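Local coordinates for protein G/U mismatch-specific DNA glycosylase (Deinococcus radiodurans, PDB 2C2Q) that is a mismatch-specific DNA glycosylase of the uracil-DNA glycosylase superfamily, with an alpha/beta fold, at residues A[150-162]-A[172-184]. The protein carries 1 engineered substitution. Residues are numbered along the deposited sequence; the frame is centred on the assembly and turned at random.
Sequences AETELWVLPSTSP and PWQALGDRVRELR
Glu153 OE1 takes two N-H groups of Arg179, NE and NH2, each at 2.9 Å, so the guanidinium grips a single carboxylate oxygen side-on. This salt bridge marks one end of a strand-helix packing unit in the alpha/beta fold of the uracil-DNA glycosylase superfamily: residues 172-184 of the C-terminal helix run nearly antiparallel (155°) to strand 153-156 and pack against one face of the mixed sheet. The two bonds reach OE1 differently, NE on the syn side and NH2 from above the carboxylate plane. Arg179 also bonds Glu182 through NH1, and Leu183 CG lies over its guanidinium, which probably fixes the plane of the group. The other carboxylate oxygen, Glu153 OE2, accepts an almost straight bond from Trp155 NE1, in the plane of the indole; both oxygens thus have donors.

With CG anti to its carbonyl carbon (chi1 -81°), Trp155 sends its six-membered ring to the helix. Leu176 CD1 sits over one ring face, 4.0 Å from the six-ring centroid, while Trp155 CZ3 comes 3.4 Å from Pro172 O at the ring edge. Ile117 and Ala119 of the adjacent strand also touch this indole.

Beyond the strand, Leu157 spreads its branches: CD1 presses on a face of Trp173, 3.5 Å from the six-ring centroid, and CD2 turns to Pro172. Leu30 of strand 28-32 touches both Leu157 and Trp173. The Pro158 and Pro172 rings also meet, CD of the former 3.6 Å from CB of the latter. Thr160 adds CG2 against Trp173 CZ2, whereas its OG1 bonds Asn51. Finally, Trp173 NE1 donates to Pro158 O at 2.9 Å, in the carbonyl plane and on a lone pair, with the oxygen just 3° from the indole plane.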
# COMPACT_ATOMS: atom_id res chain seq x y z
N ALA A 150 13.60 8.50 -8.49
CA ALA A 150 14.49 7.37 -8.74
C ALA A 150 14.80 6.67 -7.44
O ALA A 150 15.21 5.48 -7.43
CB ALA A 150 15.80 7.87 -9.33
N GLU A 151 14.66 7.40 -6.34
CA GLU A 151 15.05 6.81 -5.05
C GLU A 151 13.81 6.18 -4.45
O GLU A 151 13.87 5.62 -3.32
CB GLU A 151 15.73 7.82 -4.13
CG GLU A 151 17.20 8.03 -4.53
CD GLU A 151 17.83 9.30 -3.96
OE1 GLU A 151 17.12 10.34 -3.88
OE2 GLU A 151 19.07 9.23 -3.62
N THR A 152 12.74 6.21 -5.25
CA THR A 152 11.42 5.54 -4.90
C THR A 152 11.24 4.26 -5.73
O THR A 152 10.86 4.31 -6.87
CB THR A 152 10.18 6.45 -5.17
OG1 THR A 152 10.22 7.62 -4.33
CG2 THR A 152 8.84 5.71 -4.73
N GLU A 153 11.56 3.14 -5.13
CA GLU A 153 11.41 1.82 -5.75
C GLU A 153 9.94 1.43 -5.74
O GLU A 153 9.18 1.86 -4.87
CB GLU A 153 12.07 0.78 -4.87
CG GLU A 153 13.57 0.75 -4.71
CD GLU A 153 13.94 -0.29 -3.64
OE1 GLU A 153 14.63 0.08 -2.72
OE2 GLU A 153 13.53 -1.52 -3.71
N LEU A 154 9.55 0.54 -6.65
CA LEU A 154 8.11 0.20 -6.81
C LEU A 154 8.00 -1.32 -6.74
O LEU A 154 8.80 -2.05 -7.34
CB LEU A 154 7.65 0.73 -8.15
CG LEU A 154 6.21 1.01 -8.59
CD1 LEU A 154 6.36 1.85 -9.82
CD2 LEU A 154 5.41 -0.27 -8.88
N TRP A 155 7.02 -1.81 -5.99
CA TRP A 155 6.93 -3.23 -5.70
C TRP A 155 5.49 -3.61 -5.92
O TRP A 155 4.58 -2.76 -5.78
CB TRP A 155 7.30 -3.54 -4.23
CG TRP A 155 8.82 -3.61 -3.94
CD1 TRP A 155 9.76 -2.63 -4.14
CD2 TRP A 155 9.53 -4.72 -3.38
NE1 TRP A 155 11.00 -3.05 -3.72
CE2 TRP A 155 10.90 -4.34 -3.27
CE3 TRP A 155 9.16 -6.02 -2.98
CZ2 TRP A 155 11.90 -5.21 -2.76
CZ3 TRP A 155 10.15 -6.88 -2.47
CH2 TRP A 155 11.52 -6.47 -2.40
N VAL A 156 5.28 -4.89 -6.23
CA VAL A 156 3.92 -5.42 -6.43
C VAL A 156 3.82 -6.66 -5.57
O VAL A 156 4.74 -7.49 -5.57
CB VAL A 156 3.60 -5.69 -7.91
CG1 VAL A 156 2.23 -6.38 -8.08
CG2 VAL A 156 3.59 -4.37 -8.75
N LEU A 157 2.75 -6.75 -4.77
CA LEU A 157 2.68 -7.81 -3.78
C LEU A 157 1.44 -8.65 -3.98
O LEU A 157 0.47 -8.14 -4.49
CB LEU A 157 2.69 -7.28 -2.34
CG LEU A 157 3.87 -6.33 -2.01
CD1 LEU A 157 3.57 -5.60 -0.64
CD2 LEU A 157 5.15 -7.07 -1.91
N PRO A 158 1.49 -9.94 -3.60
CA PRO A 158 0.29 -10.81 -3.68
C PRO A 158 -0.76 -10.28 -2.73
O PRO A 158 -0.46 -10.01 -1.57
CB PRO A 158 0.81 -12.19 -3.22
CG PRO A 158 2.32 -12.16 -3.53
CD PRO A 158 2.67 -10.69 -3.11
N SER A 159 -1.99 -10.15 -3.23
CA SER A 159 -3.12 -9.69 -2.35
C SER A 159 -3.28 -10.54 -1.07
O SER A 159 -3.19 -11.78 -1.10
CB SER A 159 -4.41 -9.61 -3.17
OG SER A 159 -5.48 -9.37 -2.32
N THR A 160 -3.50 -9.86 0.06
CA THR A 160 -3.78 -10.50 1.33
C THR A 160 -5.29 -10.69 1.52
O THR A 160 -5.72 -11.09 2.59
CB THR A 160 -3.19 -9.69 2.49
OG1 THR A 160 -3.69 -8.33 2.40
CG2 THR A 160 -1.64 -9.59 2.37
N SER A 161 -6.08 -10.35 0.50
CA SER A 161 -7.52 -10.47 0.60
C SER A 161 -7.93 -11.96 0.65
O SER A 161 -7.21 -12.79 0.08
CB SER A 161 -8.14 -9.67 -0.52
OG SER A 161 -8.91 -10.54 -1.31
N PRO A 162 -9.03 -12.28 1.35
CA PRO A 162 -9.41 -13.68 1.59
C PRO A 162 -9.61 -14.45 0.29
O PRO A 162 -9.19 -15.62 0.22
CB PRO A 162 -10.70 -13.57 2.42
CG PRO A 162 -10.69 -12.23 3.00
CD PRO A 162 -9.94 -11.34 2.03
N PRO A 172 7.33 -12.46 -1.73
CA PRO A 172 7.46 -11.02 -2.08
C PRO A 172 7.37 -10.09 -0.86
O PRO A 172 8.15 -9.09 -0.80
CB PRO A 172 6.30 -10.81 -3.08
CG PRO A 172 6.05 -12.23 -3.64
CD PRO A 172 6.18 -13.07 -2.45
N TRP A 173 6.51 -10.43 0.10
CA TRP A 173 6.32 -9.70 1.35
C TRP A 173 7.57 -9.84 2.28
O TRP A 173 7.96 -8.93 2.99
CB TRP A 173 5.07 -10.21 2.11
CG TRP A 173 3.79 -9.85 1.46
CD1 TRP A 173 3.11 -10.54 0.48
CD2 TRP A 173 3.01 -8.68 1.74
NE1 TRP A 173 1.96 -9.86 0.11
CE2 TRP A 173 1.85 -8.73 0.89
CE3 TRP A 173 3.14 -7.60 2.65
CZ2 TRP A 173 0.86 -7.72 0.87
CZ3 TRP A 173 2.13 -6.57 2.64
CH2 TRP A 173 1.01 -6.66 1.77
N GLN A 174 8.15 -11.05 2.35
CA GLN A 174 9.31 -11.20 3.18
C GLN A 174 10.51 -10.46 2.55
O GLN A 174 11.32 -9.87 3.29
CB GLN A 174 9.67 -12.68 3.32
CG GLN A 174 10.84 -12.88 4.22
CD GLN A 174 10.57 -12.56 5.66
OE1 GLN A 174 9.64 -13.09 6.28
NE2 GLN A 174 11.40 -11.69 6.21
N ALA A 175 10.62 -10.50 1.23
CA ALA A 175 11.71 -9.80 0.52
C ALA A 175 11.60 -8.27 0.76
O ALA A 175 12.60 -7.53 0.83
CB ALA A 175 11.66 -10.09 -0.96
N LEU A 176 10.35 -7.83 0.82
CA LEU A 176 10.08 -6.43 1.08
C LEU A 176 10.51 -6.10 2.48
O LEU A 176 11.21 -5.07 2.69
CB LEU A 176 8.58 -6.11 0.84
CG LEU A 176 8.24 -4.65 1.09
CD1 LEU A 176 9.04 -3.69 0.23
CD2 LEU A 176 6.73 -4.46 0.88
N GLY A 177 10.11 -6.94 3.43
CA GLY A 177 10.48 -6.82 4.85
C GLY A 177 12.01 -6.69 5.00
O GLY A 177 12.52 -5.87 5.78
N ASP A 178 12.72 -7.51 4.26
CA ASP A 178 14.19 -7.58 4.32
C ASP A 178 14.76 -6.30 3.76
O ASP A 178 15.74 -5.76 4.32
CB ASP A 178 14.63 -8.69 3.39
CG ASP A 178 14.41 -10.06 3.99
OD1 ASP A 178 14.06 -10.19 5.22
OD2 ASP A 178 14.59 -11.05 3.28
N ARG A 179 14.19 -5.87 2.63
CA ARG A 179 14.57 -4.61 1.96
C ARG A 179 14.37 -3.36 2.83
O ARG A 179 15.22 -2.45 2.83
CB ARG A 179 13.83 -4.44 0.65
CG ARG A 179 14.23 -3.15 -0.10
CD ARG A 179 15.72 -3.13 -0.50
NE ARG A 179 16.05 -1.93 -1.23
CZ ARG A 179 17.21 -1.27 -1.09
NH1 ARG A 179 18.15 -1.72 -0.27
NH2 ARG A 179 17.41 -0.15 -1.79
N VAL A 180 13.26 -3.32 3.58
CA VAL A 180 13.00 -2.25 4.53
C VAL A 180 14.03 -2.29 5.68
O VAL A 180 14.61 -1.25 6.06
CB VAL A 180 11.52 -2.28 5.05
CG1 VAL A 180 11.34 -1.41 6.29
CG2 VAL A 180 10.61 -1.88 3.93
N ARG A 181 14.25 -3.49 6.24
CA ARG A 181 15.31 -3.71 7.24
C ARG A 181 16.67 -3.20 6.74
O ARG A 181 17.40 -2.53 7.45
CB ARG A 181 15.38 -5.21 7.49
CG ARG A 181 16.10 -5.69 8.73
CD ARG A 181 15.58 -7.12 9.15
NE ARG A 181 14.12 -7.09 9.35
CZ ARG A 181 13.18 -7.74 8.60
NH1 ARG A 181 13.49 -8.55 7.58
NH2 ARG A 181 11.90 -7.56 8.90
N GLU A 182 16.99 -3.55 5.50
CA GLU A 182 18.26 -3.19 4.86
C GLU A 182 18.39 -1.66 4.68
O GLU A 182 19.47 -1.08 4.84
CB GLU A 182 18.26 -3.84 3.50
CG GLU A 182 19.41 -3.53 2.57
CD GLU A 182 19.38 -4.36 1.30
OE1 GLU A 182 20.38 -5.07 1.02
OE2 GLU A 182 18.39 -4.32 0.54
N LEU A 183 17.30 -1.02 4.31
CA LEU A 183 17.33 0.44 4.15
C LEU A 183 17.47 1.13 5.50
O LEU A 183 18.29 2.03 5.65
CB LEU A 183 16.07 0.93 3.43
CG LEU A 183 16.09 0.80 1.93
CD1 LEU A 183 14.66 0.95 1.37
CD2 LEU A 183 17.08 1.79 1.26
N ARG A 184 16.65 0.74 6.47
CA ARG A 184 16.64 1.36 7.79
C ARG A 184 17.97 1.07 8.49
O ARG A 184 18.41 1.83 9.34
CB ARG A 184 15.41 0.90 8.61
CG ARG A 184 14.07 1.35 7.98
CD ARG A 184 12.83 1.02 8.80
NE ARG A 184 12.71 1.82 10.02
CZ ARG A 184 12.44 3.13 10.07
NH1 ARG A 184 12.28 3.87 8.94
NH2 ARG A 184 12.34 3.72 11.26